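Local coordinates for ferredoxin component of dioxygenase (Sphingobium yanoikuyae, PDB 2I7F), which carries a Rieske-type [2Fe-2S] cluster and probably passes electrons to the terminal oxygenase of biphenyl 2,3-dioxygenase, at residues Y32-G36 and E37-T41. Residues are numbered along the deposited sequence; the frame is centred on the assembly and turned at random.
Sequences YNVDG and EVFVT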
loop_
_atom_site.group_PDB
_atom_site.type_symbol
_atom_site.label_atom_id
_atom_site.label_comp_id
_atom_site.label_asym_id
_atom_site.label_seq_id
_atom_site.Cartn_x
_atom_site.Cartn_y
_atom_site.Cartn_z
ATOM N N TYR A 32 -1.676 4.443 0.011
ATOM C CA TYR A 32 -1.420 5.203 1.208
ATOM C C TYR A 32 -1.077 6.650 0.915
ATOM O O TYR A 32 -0.490 6.967 -0.117
ATOM C CB TYR A 32 -0.252 4.639 1.994
ATOM C CG TYR A 32 -0.177 3.159 2.127
ATOM C CD1 TYR A 32 0.287 2.385 1.069
ATOM C CD2 TYR A 32 -0.477 2.515 3.321
ATOM C CE1 TYR A 32 0.427 1.058 1.175
ATOM C CE2 TYR A 32 -0.330 1.108 3.426
ATOM C CZ TYR A 32 0.131 0.402 2.357
ATOM O OH TYR A 32 0.292 -0.990 2.393
ATOM N N ASN A 33 -1.396 7.499 1.891
ATOM C CA ASN A 33 -0.977 8.875 1.931
ATOM C C ASN A 33 -0.145 9.015 3.214
ATOM O O ASN A 33 -0.670 8.825 4.317
ATOM C CB ASN A 33 -2.216 9.777 1.930
ATOM C CG ASN A 33 -1.940 11.250 2.301
ATOM O OD1 ASN A 33 -0.836 11.647 2.650
ATOM N ND2 ASN A 33 -2.992 12.048 2.252
ATOM N N VAL A 34 1.152 9.269 3.040
ATOM C CA VAL A 34 2.087 9.549 4.110
ATOM C C VAL A 34 2.443 11.045 4.036
ATOM O O VAL A 34 3.132 11.505 3.124
ATOM C CB VAL A 34 3.374 8.641 4.000
ATOM C CG1 VAL A 34 4.440 9.069 5.036
ATOM C CG2 VAL A 34 3.011 7.143 4.152
ATOM N N ASP A 35 1.938 11.812 4.990
ATOM C CA ASP A 35 2.201 13.256 5.069
ATOM C C ASP A 35 1.952 14.013 3.759
ATOM O O ASP A 35 2.684 14.944 3.415
ATOM C CB ASP A 35 3.635 13.492 5.555
ATOM C CG ASP A 35 3.856 14.908 6.066
ATOM O OD1 ASP A 35 2.938 15.475 6.717
ATOM O OD2 ASP A 35 4.961 15.468 5.815
ATOM N N GLY A 36 0.919 13.624 3.031
ATOM C CA GLY A 36 0.544 14.315 1.824
ATOM C C GLY A 36 1.108 13.756 0.540
ATOM O O GLY A 36 0.849 14.322 -0.524
ATOM N N GLU A 37 1.887 12.678 0.608
ATOM C CA GLU A 37 2.432 12.003 -0.605
ATOM C C GLU A 37 1.893 10.569 -0.656
ATOM O O GLU A 37 1.721 9.950 0.376
ATOM C CB GLU A 37 3.955 11.932 -0.571
ATOM C CG GLU A 37 4.718 13.035 -1.263
ATOM C CD GLU A 37 4.781 14.254 -0.477
ATOM O OE1 GLU A 37 5.226 14.179 0.681
ATOM O OE2 GLU A 37 4.417 15.301 -1.021
ATOM N N VAL A 38 1.710 10.039 -1.868
ATOM C CA VAL A 38 1.066 8.751 -2.126
ATOM C C VAL A 38 2.075 7.613 -2.459
ATOM O O VAL A 38 3.054 7.809 -3.146
ATOM C CB VAL A 38 -0.002 8.929 -3.276
ATOM C CG1 VAL A 38 -0.619 7.625 -3.707
ATOM C CG2 VAL A 38 -1.093 9.918 -2.859
ATOM N N PHE A 39 1.820 6.433 -1.895
ATOM C CA PHE A 39 2.612 5.232 -2.079
ATOM C C PHE A 39 1.630 4.111 -2.339
ATOM O O PHE A 39 0.463 4.192 -1.920
ATOM C CB PHE A 39 3.497 4.971 -0.830
ATOM C CG PHE A 39 4.449 6.109 -0.532
ATOM C CD1 PHE A 39 4.042 7.212 0.231
ATOM C CD2 PHE A 39 5.720 6.148 -1.131
ATOM C CE1 PHE A 39 4.890 8.267 0.444
ATOM C CE2 PHE A 39 6.569 7.206 -0.925
ATOM C CZ PHE A 39 6.164 8.278 -0.129
ATOM N N VAL A 40 2.089 3.097 -3.072
ATOM C CA VAL A 40 1.291 1.931 -3.445
ATOM C C VAL A 40 2.139 0.662 -3.183
ATOM O O VAL A 40 3.305 0.577 -3.624
ATOM C CB VAL A 40 0.793 1.992 -4.936
ATOM C CG1 VAL A 40 0.015 0.691 -5.363
ATOM C CG2 VAL A 40 -0.095 3.245 -5.147
ATOM N N THR A 41 1.542 -0.267 -2.435
ATOM C CA THR A 41 2.108 -1.585 -2.147
ATOM C C THR A 41 1.088 -2.678 -2.477
ATOM O O THR A 41 -0.090 -2.401 -2.571
ATOM C CB THR A 41 2.568 -1.746 -0.646
ATOM O OG1 THR A 41 1.447 -1.999 0.231
ATOM C CG2 THR A 41 3.361 -0.543 -0.154
#
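Tyr32 reaches diagonally across a tight beta hairpin to Thr41, its OH donating a hydrogen bond to Thr41 OG1 at 2.7 Å. With CG anti to the carbonyl carbon (chi1 -42°), the ring extends beside the partner strand with its CD1-CE1 edge turned to it, and the threonine hydroxyl meets it at the edge, in the ring plane. Thr41 CG2 packs 3.6 Å from Tyr32 CE1, while Phe39 O borders the same edge, 3.5 Å from Tyr32 CD1. A phenylalanine in place of Tyr32 would probably keep much of this edge contact but leave Thr41 OG1 without its phenolic donor and the ring without its polar anchor.

On the same face, nearer the turn, Val34 and Phe39 cross at about a right angle. Val34 CB lies 3.9 Å from Phe39 CE1, and Val34 CG2 approaches the neighbouring CD1, so the valine approaches the phenyl ring obliquely. Beneath these side chains, reciprocal backbone hydrogen bonds join Tyr32 to Phe39 and Val34 to Glu37, the latter pair closing a type I' turn through Asp35 and Gly36. Asn33, on the other face, braces the turn: its OD1 accepts the N-H of Gly36 at 2.7 Å in the carbonyl plane, an Asx motif, and its ND2 is hydrogen-bonded to the backbone O of Val13.

The hairpin joins strands 29-34 and 37-42 within the larger antiparallel sheet of the Rieske domain, with strand 89-95 beside 37-42. Ile73 touches both Tyr32 and Phe39, and Pro18 also packs on the tyrosine, whose side chain lies about 11 Å from the iron-sulfur cluster. On the opposite face, Val38 packs against Val92 of strand 89-95 and Val99 of strand 98-102.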